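Long-range contacts in LytB (Plasmodium falciparum, PDB 4N7B), which catalyses the iron-sulfur-dependent reduction of 1-hydroxy-2-methyl-2-(E)-butenyl 4-diphosphate to isopentenyl and dimethylallyl diphosphates, the terminal step of the apicoplast isoprenoid precursor pathway: residues V234-E239 with W520-N525; V254-V259 with S291-S296; H260-C265 with V436-S441; G285-Y290 with I309-T314; N319-Y324 with I347-E352. All coordinates share one frame; numbering follows the deposited sequence.

Contact 1 (V234-E239 with W520-N525); sequences VSRAIE and WKLPKN
Arg-236 and Leu-522 are the nearest residues by CA atoms, 6.3 Å apart, where the C-terminal segment 520-525 runs in extended form past helix 232-247 before Pro-523, at the N-cap position, leads into helix 524-533. Arg-236 carries most of the contact. Its CG lies anti to the backbone N (chi1 177°) and the chain stays extended as far as NE, which carries the guanidinium off the helix toward the carbonyl of Lys-521. There NE donates to Lys-521 O at 3.0 Å, with the carbonyl oxygen lying in the guanidinium plane and an N-H...O angle of 156°. A water takes a hydrogen bond from Arg-236 NH2 and gives one to the same carbonyl, so two donors grip that oxygen. Pro-523 covers one face of the guanidinium, its CG 3.8 Å from Arg-236 NH2, while NH1 turns to the backbone carbonyl of Thr-314. One turn on, the aliphatic part of Glu-239 crosses Leu-522 at about a right angle, Glu-239 CG lying 4.0 Å from Leu-522 CD2. Trp-520, whose CB meets Arg-236 CD, reaches Cys-315. The arrangement is that of a C-terminal tail folded back over the first helix of the IspH fold, beside its iron-sulfur cluster site.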
# COMPACT_ATOMS: atom_id res chain seq x y z
N VAL A 234 -7.17 -0.21 -2.95
CA VAL A 234 -7.83 -0.06 -1.66
C VAL A 234 -9.33 0.04 -1.83
O VAL A 234 -10.07 -0.65 -1.13
CB VAL A 234 -7.25 1.16 -0.89
CG1 VAL A 234 -8.21 1.66 0.17
CG2 VAL A 234 -5.89 0.79 -0.27
N SER A 235 -9.81 0.87 -2.76
CA SER A 235 -11.27 1.01 -2.90
C SER A 235 -11.87 -0.32 -3.34
O SER A 235 -12.90 -0.74 -2.83
CB SER A 235 -11.65 2.15 -3.85
OG SER A 235 -11.06 1.96 -5.12
N ARG A 236 -11.20 -1.02 -4.26
CA ARG A 236 -11.63 -2.35 -4.66
C ARG A 236 -11.70 -3.34 -3.50
O ARG A 236 -12.62 -4.14 -3.38
CB ARG A 236 -10.68 -2.87 -5.72
CG ARG A 236 -10.95 -4.28 -6.20
CD ARG A 236 -10.02 -4.57 -7.37
NE ARG A 236 -10.10 -5.94 -7.89
CZ ARG A 236 -9.35 -6.96 -7.47
NH1 ARG A 236 -8.47 -6.79 -6.49
NH2 ARG A 236 -9.48 -8.16 -8.03
N ALA A 237 -10.69 -3.30 -2.64
CA ALA A 237 -10.63 -4.25 -1.55
C ALA A 237 -11.75 -3.97 -0.54
O ALA A 237 -12.42 -4.88 -0.06
CB ALA A 237 -9.26 -4.17 -0.89
N ILE A 238 -11.97 -2.70 -0.24
CA ILE A 238 -13.05 -2.33 0.68
C ILE A 238 -14.40 -2.74 0.11
O ILE A 238 -15.19 -3.39 0.78
CB ILE A 238 -13.05 -0.82 0.96
CG1 ILE A 238 -11.73 -0.42 1.64
CG2 ILE A 238 -14.22 -0.45 1.86
CD1 ILE A 238 -11.55 1.07 1.86
N GLU A 239 -14.66 -2.37 -1.14
CA GLU A 239 -15.94 -2.71 -1.76
C GLU A 239 -16.13 -4.23 -1.76
O GLU A 239 -17.24 -4.72 -1.56
CB GLU A 239 -16.00 -2.13 -3.18
CG GLU A 239 -17.35 -2.34 -3.89
CD GLU A 239 -17.44 -1.62 -5.25
OE1 GLU A 239 -18.51 -1.69 -5.90
OE2 GLU A 239 -16.44 -0.99 -5.67
N TRP A 520 -10.41 -1.25 -12.61
CA TRP A 520 -10.53 -2.61 -12.13
C TRP A 520 -11.96 -2.89 -11.64
O TRP A 520 -12.59 -2.05 -11.03
CB TRP A 520 -9.53 -2.84 -11.01
CG TRP A 520 -8.10 -2.54 -11.41
CD1 TRP A 520 -7.58 -2.56 -12.68
CD2 TRP A 520 -7.04 -2.15 -10.54
NE1 TRP A 520 -6.24 -2.23 -12.64
CE2 TRP A 520 -5.89 -1.97 -11.34
CE3 TRP A 520 -6.94 -1.95 -9.16
CZ2 TRP A 520 -4.67 -1.59 -10.81
CZ3 TRP A 520 -5.71 -1.57 -8.63
CH2 TRP A 520 -4.59 -1.40 -9.46
N LYS A 521 -12.45 -4.09 -11.94
CA LYS A 521 -13.72 -4.54 -11.39
C LYS A 521 -13.45 -5.40 -10.16
O LYS A 521 -12.30 -5.70 -9.86
CB LYS A 521 -14.48 -5.35 -12.45
CG LYS A 521 -15.01 -4.51 -13.60
CD LYS A 521 -15.87 -5.34 -14.54
CE LYS A 521 -16.93 -4.49 -15.26
NZ LYS A 521 -16.42 -3.74 -16.45
N LEU A 522 -14.50 -5.81 -9.45
CA LEU A 522 -14.34 -6.72 -8.33
C LEU A 522 -13.89 -8.10 -8.82
O LEU A 522 -14.02 -8.42 -10.00
CB LEU A 522 -15.65 -6.85 -7.55
CG LEU A 522 -16.16 -5.54 -6.94
CD1 LEU A 522 -17.52 -5.74 -6.34
CD2 LEU A 522 -15.18 -5.01 -5.88
N PRO A 523 -13.35 -8.93 -7.90
CA PRO A 523 -12.93 -10.29 -8.23
C PRO A 523 -14.02 -11.04 -8.98
O PRO A 523 -15.19 -10.96 -8.62
CB PRO A 523 -12.66 -10.92 -6.86
CG PRO A 523 -12.25 -9.75 -6.01
CD PRO A 523 -13.12 -8.61 -6.48
N LYS A 524 -13.65 -11.77 -10.03
CA LYS A 524 -14.64 -12.27 -10.97
C LYS A 524 -15.57 -13.32 -10.39
O LYS A 524 -16.74 -13.38 -10.76
CB LYS A 524 -13.95 -12.77 -12.24
CG LYS A 524 -13.41 -11.62 -13.06
CD LYS A 524 -12.70 -12.05 -14.33
CE LYS A 524 -11.91 -10.88 -14.93
NZ LYS A 524 -11.58 -11.11 -16.36
N ASN A 525 -15.07 -14.15 -9.48
CA ASN A 525 -15.91 -15.20 -8.92
C ASN A 525 -16.96 -14.55 -8.04
O ASN A 525 -18.12 -14.95 -8.01
CB ASN A 525 -15.09 -16.20 -8.12
CG ASN A 525 -14.42 -15.57 -6.93
OD1 ASN A 525 -14.20 -14.36 -6.92
ND2 ASN A 525 -14.09 -16.38 -5.93
O HOH W 1 -10.78 -8.21 -10.94

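Contact 2 (V254-V259 with S291-S296); sequences VKHKIV and SAHGIS
Lys-255 and Ile-295 meet where the end of strand 252-255 and the loop after it face the loop after strand 287-290, its neighbour in a parallel sheet, beside the probable diphosphate pocket of this IspH-family enzyme. The lysine chain bends at chi2 (61°), and its CG comes within 3.5 Å of Ile-295 CD1; its NZ continues to a salt bridge with Glu-277. His-256 follows, its ring modelled in two positions; in the one described here it lies oblique to the His-293 ring, and both its nitrogens have partners, ND1 in Glu-277 and NE2 in His-260 NE2. The carbonyl O of Lys-257 lies near the plane of the His-293 ring, at its edge. Ser-291 CB sits among three carbonyl oxygens, 3.5 Å from Lys-255 O, 3.4 Å from Lys-257 O and 3.7 Å from Ile-258 O. Ile-258 O also takes the direct backbone link, a weak bond from Ala-292 N at 3.4 Å. His-293, probably a substrate ligand, stacks on His-260, and its ND1 is weakly hydrogen-bonded to Ser-291 OG. Last, Val-259 places its CA 3.9 Å from His-293 CE1.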
# COMPACT_ATOMS: atom_id res chain seq x y z
N VAL A 254 -11.84 -12.17 6.96
CA VAL A 254 -10.83 -11.56 6.10
C VAL A 254 -9.46 -11.92 6.63
O VAL A 254 -9.18 -11.78 7.81
CB VAL A 254 -10.95 -10.04 6.10
CG1 VAL A 254 -9.86 -9.43 5.23
CG2 VAL A 254 -12.33 -9.61 5.63
N LYS A 255 -8.60 -12.40 5.73
CA LYS A 255 -7.25 -12.78 6.10
C LYS A 255 -6.35 -11.54 6.08
O LYS A 255 -6.15 -10.93 5.03
CB LYS A 255 -6.74 -13.86 5.16
CG LYS A 255 -5.26 -14.13 5.26
CD LYS A 255 -4.84 -14.61 6.64
CE LYS A 255 -3.33 -14.91 6.64
NZ LYS A 255 -2.83 -15.47 7.93
N HIS A 256 -5.81 -11.22 7.25
CA HIS A 256 -5.12 -9.96 7.56
C HIS A 256 -6.03 -8.75 7.37
O HIS A 256 -7.08 -8.84 6.73
CB HIS A 256 -3.81 -9.77 6.79
CG HIS A 256 -2.93 -8.71 7.38
ND1 HIS A 256 -2.16 -8.94 8.50
CD2 HIS A 256 -2.71 -7.42 7.04
CE1 HIS A 256 -1.50 -7.84 8.82
NE2 HIS A 256 -1.82 -6.90 7.94
N LYS A 257 -5.61 -7.62 7.93
CA LYS A 257 -6.37 -6.39 7.80
C LYS A 257 -6.50 -6.06 6.32
O LYS A 257 -5.54 -6.15 5.56
CB LYS A 257 -5.69 -5.27 8.59
CG LYS A 257 -5.74 -5.53 10.09
CD LYS A 257 -5.14 -4.38 10.88
CE LYS A 257 -5.44 -4.50 12.37
NZ LYS A 257 -6.89 -4.24 12.70
N ILE A 258 -7.71 -5.73 5.90
CA ILE A 258 -8.03 -5.61 4.48
C ILE A 258 -7.21 -4.51 3.80
O ILE A 258 -6.79 -4.66 2.66
CB ILE A 258 -9.54 -5.39 4.31
CG1 ILE A 258 -10.05 -6.18 3.10
CG2 ILE A 258 -9.87 -3.92 4.28
CD1 ILE A 258 -9.85 -5.52 1.84
N VAL A 259 -6.99 -3.42 4.52
CA VAL A 259 -6.02 -2.39 4.14
C VAL A 259 -5.43 -1.87 5.45
O VAL A 259 -6.01 -2.06 6.52
CB VAL A 259 -6.66 -1.23 3.33
CG1 VAL A 259 -7.36 -1.76 2.09
CG2 VAL A 259 -7.64 -0.47 4.17
N SER A 291 -6.63 -10.04 1.62
CA SER A 291 -6.48 -8.60 1.63
C SER A 291 -5.75 -8.08 0.39
O SER A 291 -5.19 -8.86 -0.39
CB SER A 291 -5.71 -8.15 2.87
OG SER A 291 -4.33 -8.41 2.71
N ALA A 292 -5.74 -6.76 0.24
CA ALA A 292 -5.10 -6.10 -0.89
C ALA A 292 -3.63 -6.41 -1.02
O ALA A 292 -3.07 -6.34 -2.11
CB ALA A 292 -5.31 -4.62 -0.78
N HIS A 293 -2.99 -6.73 0.10
CA HIS A 293 -1.54 -6.92 0.15
C HIS A 293 -1.12 -8.27 -0.41
O HIS A 293 0.06 -8.56 -0.56
CB HIS A 293 -1.05 -6.82 1.59
CG HIS A 293 -1.58 -5.63 2.32
ND1 HIS A 293 -2.50 -5.72 3.34
CD2 HIS A 293 -1.33 -4.30 2.15
CE1 HIS A 293 -2.79 -4.51 3.78
NE2 HIS A 293 -2.10 -3.63 3.07
N GLY A 294 -2.10 -9.13 -0.65
CA GLY A 294 -1.79 -10.44 -1.17
C GLY A 294 -1.50 -11.46 -0.08
O GLY A 294 -1.44 -11.15 1.12
N ILE A 295 -1.30 -12.70 -0.51
CA ILE A 295 -1.23 -13.81 0.41
C ILE A 295 -0.24 -14.85 -0.10
O ILE A 295 0.05 -14.91 -1.29
CB ILE A 295 -2.63 -14.46 0.59
CG1 ILE A 295 -2.63 -15.42 1.78
CG2 ILE A 295 -3.09 -15.18 -0.69
CD1 ILE A 295 -2.51 -14.71 3.12
N SER A 296 0.30 -15.65 0.82
CA SER A 296 1.17 -16.75 0.45
C SER A 296 0.34 -17.88 -0.18
O SER A 296 -0.77 -18.16 0.27
CB SER A 296 1.93 -17.28 1.69
OG SER A 296 2.71 -16.26 2.28

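Contact 3 (H260-C265 with V436-S441); sequences HNDIVC and VGSSSS. With SO4 (sulfate ion), chain C.
His-260 and Ser-441 bring the backbones to 5.1 Å between CA atoms, and Asn-261 and Ser-438 to 5.4 Å, as the start of helix 262-271 meets a type I turn after strand 432-436. Both segments line the probable diphosphate pocket of the IspH fold, occupied here by a sulfate, probably from the crystallisation liquor. His-260, probably a substrate ligand, has CG beside the backbone N (chi1 -75°), a setting that carries the ring alongside Ser-440 and Ser-441 to the anion. Its ND1 donates to sulfate O3 at 2.8 Å, with the oxygen in the ring plane; His-343 and the backbone N atoms of Ser-442 and Asn-443 also hold the anion. At the root of the imidazole, His-260 CB lies 3.6 Å from Ser-440 OG, and that hydroxyl is hydrogen-bonded to Ser-438 OG at 2.7 Å. Asn-261 divides its amide between two tasks. OD1 accepts from Val-264 N in the carbonyl plane, on a lone pair, capping the helix. On the other branch, Asn-261 ND2 donates to a water at 2.9 Å, and that water also accepts from Ser-438 N.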
# COMPACT_ATOMS: atom_id res chain seq x y z
N HIS A 260 -4.27 -1.22 5.37
CA HIS A 260 -3.59 -0.78 6.59
C HIS A 260 -4.11 0.57 7.02
O HIS A 260 -3.40 1.58 6.94
CB HIS A 260 -2.08 -0.74 6.37
CG HIS A 260 -1.43 -2.09 6.35
ND1 HIS A 260 -0.25 -2.32 5.68
CD2 HIS A 260 -1.78 -3.27 6.90
CE1 HIS A 260 0.10 -3.59 5.83
NE2 HIS A 260 -0.82 -4.18 6.56
N ASN A 261 -5.36 0.59 7.48
CA ASN A 261 -5.93 1.77 8.09
C ASN A 261 -6.95 1.36 9.14
O ASN A 261 -7.95 0.70 8.83
CB ASN A 261 -6.58 2.66 7.04
CG ASN A 261 -7.11 3.95 7.63
OD1 ASN A 261 -8.22 3.98 8.18
ND2 ASN A 261 -6.33 5.01 7.54
N ASP A 262 -6.71 1.74 10.40
CA ASP A 262 -7.56 1.31 11.50
C ASP A 262 -8.97 1.87 11.36
O ASP A 262 -9.95 1.22 11.70
CB ASP A 262 -6.93 1.70 12.85
CG ASP A 262 -5.48 1.22 12.98
OD1 ASP A 262 -5.28 -0.01 13.00
OD2 ASP A 262 -4.55 2.07 13.04
N ILE A 263 -9.09 3.08 10.83
CA ILE A 263 -10.41 3.68 10.68
C ILE A 263 -11.29 2.88 9.73
O ILE A 263 -12.42 2.58 10.05
CB ILE A 263 -10.31 5.12 10.23
CG1 ILE A 263 -9.66 5.93 11.36
CG2 ILE A 263 -11.69 5.68 9.89
CD1 ILE A 263 -9.24 7.30 10.95
N VAL A 264 -10.75 2.53 8.57
CA VAL A 264 -11.46 1.67 7.62
C VAL A 264 -11.84 0.33 8.25
O VAL A 264 -12.98 -0.13 8.13
CB VAL A 264 -10.57 1.38 6.41
CG1 VAL A 264 -11.10 0.18 5.61
CG2 VAL A 264 -10.45 2.62 5.54
N CYS A 265 -10.89 -0.30 8.91
CA CYS A 265 -11.07 -1.65 9.43
C CYS A 265 -12.08 -1.68 10.56
O CYS A 265 -12.88 -2.62 10.67
CB CYS A 265 -9.74 -2.20 9.93
SG CYS A 265 -8.66 -2.72 8.62
N VAL A 436 -1.78 12.39 6.33
CA VAL A 436 -2.87 11.76 7.08
C VAL A 436 -2.88 10.29 6.77
O VAL A 436 -2.92 9.87 5.62
CB VAL A 436 -4.21 12.40 6.77
CG1 VAL A 436 -5.29 11.82 7.65
CG2 VAL A 436 -4.10 13.91 6.96
N GLY A 437 -2.76 9.48 7.81
CA GLY A 437 -2.78 8.05 7.61
C GLY A 437 -2.32 7.29 8.82
O GLY A 437 -1.99 7.89 9.86
N SER A 438 -2.34 5.97 8.69
CA SER A 438 -2.01 5.08 9.79
C SER A 438 -0.52 4.71 9.85
O SER A 438 0.13 4.56 8.81
CB SER A 438 -2.82 3.79 9.67
OG SER A 438 -2.21 2.77 10.44
N SER A 439 -0.00 4.51 11.05
CA SER A 439 1.41 4.14 11.21
C SER A 439 1.66 2.72 10.75
O SER A 439 2.80 2.33 10.52
CB SER A 439 1.87 4.31 12.67
OG SER A 439 1.07 3.52 13.52
N SER A 440 0.60 1.93 10.60
CA SER A 440 0.76 0.57 10.09
C SER A 440 0.92 0.56 8.57
O SER A 440 1.19 -0.47 7.98
CB SER A 440 -0.45 -0.28 10.49
OG SER A 440 -1.64 0.20 9.85
N SER A 441 0.74 1.72 7.92
CA SER A 441 0.86 1.80 6.46
C SER A 441 2.24 2.23 5.97
O SER A 441 2.69 3.35 6.23
CB SER A 441 -0.17 2.76 5.88
OG SER A 441 0.23 3.11 4.57
S SO4 C . 0.87 -0.49 2.88
O1 SO4 C . 0.91 -1.66 2.01
O2 SO4 C . -0.52 -0.14 3.19
O3 SO4 C . 1.58 -0.85 4.11
O4 SO4 C . 1.54 0.68 2.29
O HOH W 2 -3.77 5.05 6.15

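Contact 4 (G285-Y290 with I309-T314); sequences GHILIY and IEIDAT
Tyr-290 and Glu-310 lie on the same face of a parallel strand pair and turn their flat groups almost perpendicular, the ring and carboxylate planes standing 89° apart. The carboxylate reaches the ring at its edge, near the hydroxyl: Tyr-290 OH donates to Glu-310 OE2 at 2.6 Å, meeting that oxygen on its anti side, somewhat out of the carboxylate plane. Asp-312, next along that face, also stands about square to the ring, Asp-312 CB lying at the ring edge, in plane, by Tyr-290 CD2. With CG anti to the backbone N (chi1 -172°), Asp-312 points OD1 along its own chain, where Thr-314 N donates to it, an Asx turn, and Thr-314 OG1 adds a second bond; its OD2 forms a salt bridge with Arg-300 of helix 297-305.

The opposite face is aliphatic. Ile-289 and Ile-311 lie side by side and point the same way, Ile-289 CG1 4.2 Å from Ile-311 CB, whereas Ile-287 crosses Ile-309 obliquely, its CD1 3.6 Å from Ile-309 CB. Between the faces, backbone bonds alternate in direction, as in Leu-288 N to Ile-309 O at 2.9 Å and Ile-311 N to Leu-288 O. With helix 297-305 the strands form a beta-alpha-beta unit. The chemistry is thus divided: Ile-289 and Ile-311 pack against helix 232-247, while on the other face a hydroxyl and the nearby Arg-300 would probably stabilise the two carboxylates as anions.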
# COMPACT_ATOMS: atom_id res chain seq x y z
N GLY A 285 -16.12 -24.24 4.77
CA GLY A 285 -17.25 -23.91 3.91
C GLY A 285 -17.55 -22.42 3.82
O GLY A 285 -18.28 -21.99 2.92
N HIS A 286 -16.98 -21.63 4.72
CA HIS A 286 -17.31 -20.20 4.79
C HIS A 286 -16.47 -19.33 3.86
O HIS A 286 -15.49 -19.79 3.26
CB HIS A 286 -17.17 -19.68 6.22
CG HIS A 286 -18.38 -19.93 7.07
ND1 HIS A 286 -18.86 -21.19 7.32
CD2 HIS A 286 -19.21 -19.07 7.71
CE1 HIS A 286 -19.93 -21.11 8.09
NE2 HIS A 286 -20.17 -19.83 8.34
N ILE A 287 -16.88 -18.07 3.75
CA ILE A 287 -16.19 -17.08 2.94
C ILE A 287 -14.89 -16.65 3.60
O ILE A 287 -14.86 -16.37 4.79
CB ILE A 287 -17.04 -15.80 2.78
CG1 ILE A 287 -18.40 -16.12 2.15
CG2 ILE A 287 -16.31 -14.77 1.95
CD1 ILE A 287 -18.40 -16.00 0.63
N LEU A 288 -13.82 -16.60 2.82
CA LEU A 288 -12.60 -15.95 3.26
C LEU A 288 -12.10 -14.99 2.20
O LEU A 288 -11.96 -15.37 1.04
CB LEU A 288 -11.50 -16.95 3.57
CG LEU A 288 -10.19 -16.30 4.04
CD1 LEU A 288 -10.38 -15.58 5.37
CD2 LEU A 288 -9.10 -17.34 4.15
N ILE A 289 -11.82 -13.76 2.62
CA ILE A 289 -11.30 -12.74 1.72
C ILE A 289 -9.81 -12.48 1.94
O ILE A 289 -9.37 -12.28 3.08
CB ILE A 289 -12.05 -11.42 1.92
CG1 ILE A 289 -13.55 -11.65 1.68
CG2 ILE A 289 -11.51 -10.36 0.99
CD1 ILE A 289 -14.42 -10.43 1.92
N TYR A 290 -9.04 -12.48 0.86
CA TYR A 290 -7.62 -12.15 0.94
C TYR A 290 -7.45 -10.65 0.77
O TYR A 290 -8.04 -10.04 -0.13
CB TYR A 290 -6.82 -12.90 -0.13
CG TYR A 290 -6.93 -14.41 -0.02
CD1 TYR A 290 -6.67 -15.07 1.17
CD2 TYR A 290 -7.30 -15.17 -1.12
CE1 TYR A 290 -6.77 -16.44 1.27
CE2 TYR A 290 -7.41 -16.55 -1.03
CZ TYR A 290 -7.14 -17.18 0.16
OH TYR A 290 -7.25 -18.56 0.25
N ILE A 309 -14.88 -20.45 0.59
CA ILE A 309 -15.14 -19.62 -0.57
C ILE A 309 -14.07 -18.56 -0.62
O ILE A 309 -14.17 -17.54 0.06
CB ILE A 309 -16.48 -18.87 -0.49
CG1 ILE A 309 -17.58 -19.75 0.12
CG2 ILE A 309 -16.89 -18.41 -1.89
CD1 ILE A 309 -17.92 -20.95 -0.70
N GLU A 310 -13.04 -18.81 -1.41
CA GLU A 310 -11.93 -17.88 -1.55
C GLU A 310 -12.33 -16.69 -2.40
O GLU A 310 -12.69 -16.84 -3.57
CB GLU A 310 -10.75 -18.59 -2.18
CG GLU A 310 -10.13 -19.64 -1.30
CD GLU A 310 -8.99 -20.35 -1.99
OE1 GLU A 310 -9.26 -21.36 -2.67
OE2 GLU A 310 -7.83 -19.88 -1.87
N ILE A 311 -12.24 -15.51 -1.81
CA ILE A 311 -12.51 -14.27 -2.54
C ILE A 311 -11.29 -13.36 -2.44
O ILE A 311 -11.01 -12.78 -1.39
CB ILE A 311 -13.75 -13.57 -2.00
CG1 ILE A 311 -14.97 -14.44 -2.31
CG2 ILE A 311 -13.88 -12.18 -2.63
CD1 ILE A 311 -16.28 -13.73 -2.13
N ASP A 312 -10.57 -13.25 -3.56
CA ASP A 312 -9.23 -12.69 -3.55
C ASP A 312 -9.21 -11.22 -3.93
O ASP A 312 -9.34 -10.87 -5.10
CB ASP A 312 -8.35 -13.48 -4.52
CG ASP A 312 -6.89 -13.09 -4.43
OD1 ASP A 312 -6.55 -12.17 -3.65
OD2 ASP A 312 -6.08 -13.69 -5.16
N ALA A 313 -9.01 -10.35 -2.93
CA ALA A 313 -8.98 -8.90 -3.16
C ALA A 313 -7.56 -8.39 -3.25
O ALA A 313 -7.31 -7.19 -3.10
CB ALA A 313 -9.74 -8.16 -2.04
N THR A 314 -6.62 -9.31 -3.48
CA THR A 314 -5.24 -8.90 -3.73
C THR A 314 -5.29 -7.82 -4.79
O THR A 314 -5.98 -7.97 -5.80
CB THR A 314 -4.38 -10.06 -4.30
OG1 THR A 314 -4.18 -11.06 -3.30
CG2 THR A 314 -3.03 -9.55 -4.77

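Contact 5 (N319-Y324 with I347-E352); sequences NKVHVY and IGTYNE. With NA (sodium ion), chain F.
His-322 and Glu-352 supply the polar link between helix 316-329 and the residues just after helix 344-350. ND1 of His-322 donates to Glu-352 OE2 at 2.8 Å, with an N-H...O angle of 156°; the oxygen is approached on its anti side and sits a little out of the ring plane. The glutamate chain bends at chi2 (-77°), which brings Glu-352 CG close to the imidazole, 3.5 Å from His-322 ND1, while the ring and carboxylate planes stand 71° apart. A CH-pi contact adds to this bond: Thr-349 CA lies over one face of the His-322 ring, 3.9 Å from its centroid and displaced toward the rim. The two helices flank strand 334-338 in the chain, in one of the alpha/beta portions of the IspH fold, and Thr-349 OG1 is hydrogen-bonded to the carbonyl of Glu-345, probably the proton donor. The carbonyl O of Gly-348 comes within 3.4 Å of His-322 CE1. The apolar share is small, Val-321 CG1 meeting Thr-349 CG2 at 3.8 Å. Elsewhere on helix 316-329, away from segment 347-352, Tyr-324 OH binds a sodium ion at 3.0 Å.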
# COMPACT_ATOMS: atom_id res chain seq x y z
N ASN A 319 -0.52 -8.58 -7.39
CA ASN A 319 -0.56 -9.83 -8.12
C ASN A 319 0.46 -9.81 -9.26
O ASN A 319 1.06 -10.83 -9.59
CB ASN A 319 -1.95 -10.10 -8.68
CG ASN A 319 -2.02 -11.41 -9.43
OD1 ASN A 319 -1.96 -12.49 -8.84
ND2 ASN A 319 -2.18 -11.32 -10.75
N LYS A 320 0.64 -8.64 -9.85
CA LYS A 320 1.63 -8.47 -10.91
C LYS A 320 2.99 -8.96 -10.43
O LYS A 320 3.65 -9.74 -11.11
CB LYS A 320 1.70 -7.01 -11.28
CG LYS A 320 2.79 -6.62 -12.24
CD LYS A 320 2.76 -5.10 -12.34
CE LYS A 320 3.62 -4.56 -13.44
NZ LYS A 320 3.94 -3.12 -13.20
N VAL A 321 3.40 -8.55 -9.24
CA VAL A 321 4.72 -8.92 -8.73
C VAL A 321 4.78 -10.43 -8.48
O VAL A 321 5.72 -11.11 -8.90
CB VAL A 321 5.10 -8.14 -7.44
CG1 VAL A 321 6.49 -8.51 -6.97
CG2 VAL A 321 5.04 -6.66 -7.70
N HIS A 322 3.74 -10.95 -7.83
CA HIS A 322 3.65 -12.40 -7.58
C HIS A 322 3.85 -13.18 -8.86
O HIS A 322 4.54 -14.21 -8.89
CB HIS A 322 2.28 -12.75 -7.00
CG HIS A 322 2.13 -12.41 -5.54
ND1 HIS A 322 1.65 -13.31 -4.61
CD2 HIS A 322 2.40 -11.27 -4.86
CE1 HIS A 322 1.64 -12.74 -3.42
NE2 HIS A 322 2.09 -11.50 -3.55
N VAL A 323 3.26 -12.66 -9.93
CA VAL A 323 3.22 -13.35 -11.20
C VAL A 323 4.59 -13.36 -11.89
O VAL A 323 5.05 -14.40 -12.35
CB VAL A 323 2.14 -12.69 -12.10
CG1 VAL A 323 2.48 -12.86 -13.55
CG2 VAL A 323 0.78 -13.27 -11.77
N TYR A 324 5.24 -12.21 -11.94
CA TYR A 324 6.59 -12.16 -12.51
C TYR A 324 7.54 -13.09 -11.76
O TYR A 324 8.40 -13.72 -12.36
CB TYR A 324 7.14 -10.73 -12.49
CG TYR A 324 6.79 -9.97 -13.74
CD1 TYR A 324 7.56 -10.07 -14.90
CD2 TYR A 324 5.64 -9.19 -13.79
CE1 TYR A 324 7.21 -9.38 -16.06
CE2 TYR A 324 5.29 -8.50 -14.93
CZ TYR A 324 6.07 -8.59 -16.05
OH TYR A 324 5.68 -7.89 -17.17
N ILE A 347 6.20 -10.83 2.41
CA ILE A 347 6.13 -12.24 2.78
C ILE A 347 5.33 -13.03 1.75
O ILE A 347 5.77 -14.08 1.30
CB ILE A 347 5.50 -12.38 4.16
CG1 ILE A 347 6.48 -11.85 5.22
CG2 ILE A 347 5.14 -13.84 4.47
CD1 ILE A 347 5.82 -11.61 6.58
N GLY A 348 4.17 -12.50 1.36
CA GLY A 348 3.32 -13.16 0.38
C GLY A 348 4.01 -13.36 -0.96
O GLY A 348 3.92 -14.42 -1.56
N THR A 349 4.69 -12.33 -1.44
CA THR A 349 5.43 -12.41 -2.70
C THR A 349 6.59 -13.40 -2.60
O THR A 349 6.83 -14.20 -3.50
CB THR A 349 6.01 -11.03 -3.07
OG1 THR A 349 4.93 -10.13 -3.36
CG2 THR A 349 6.92 -11.16 -4.28
N TYR A 350 7.33 -13.32 -1.50
CA TYR A 350 8.45 -14.22 -1.25
C TYR A 350 8.00 -15.66 -1.41
O TYR A 350 8.66 -16.47 -2.05
CB TYR A 350 9.00 -13.98 0.16
CG TYR A 350 10.14 -14.93 0.55
CD1 TYR A 350 11.46 -14.65 0.21
CD2 TYR A 350 9.89 -16.10 1.25
CE1 TYR A 350 12.50 -15.53 0.55
CE2 TYR A 350 10.92 -16.97 1.60
CZ TYR A 350 12.22 -16.68 1.25
OH TYR A 350 13.23 -17.54 1.61
N ASN A 351 6.85 -16.00 -0.84
CA ASN A 351 6.46 -17.40 -0.78
C ASN A 351 5.96 -17.97 -2.10
O ASN A 351 5.57 -19.13 -2.16
CB ASN A 351 5.43 -17.61 0.34
CG ASN A 351 6.10 -17.77 1.69
OD1 ASN A 351 7.15 -18.39 1.79
ND2 ASN A 351 5.49 -17.22 2.72
N GLU A 352 6.00 -17.17 -3.16
CA GLU A 352 5.67 -17.68 -4.48
C GLU A 352 6.86 -18.46 -5.05
O GLU A 352 6.68 -19.35 -5.88
CB GLU A 352 5.28 -16.55 -5.43
CG GLU A 352 3.99 -15.82 -5.05
CD GLU A 352 2.73 -16.60 -5.41
OE1 GLU A 352 2.83 -17.70 -6.00
OE2 GLU A 352 1.61 -16.11 -5.11
NA NA F . 3.64 -5.73 -16.97

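Overall arrangement
Contact 5 is buried and joins two helical regions, contact 1 lies at the surface, and contacts 2, 3 and 4 are partly buried. Contacts 2 and 4 share one parallel sheet: contact 4 pairs two of its strands by regular backbone bonds, whereas contact 2 joins the chain at its end through a single weak one. Contacts 2 and 3 meet at the histidines that line the sulfate site. Contact 1 touches contact 4 through Asn-525 ND2, hydrogen-bonded to the carbonyl of Glu-310, and again through Arg-236. Contact 5 reaches contact 2 through Asn-351 and Ser-296 but stays about 10 Å from contact 3 at the nearest atoms.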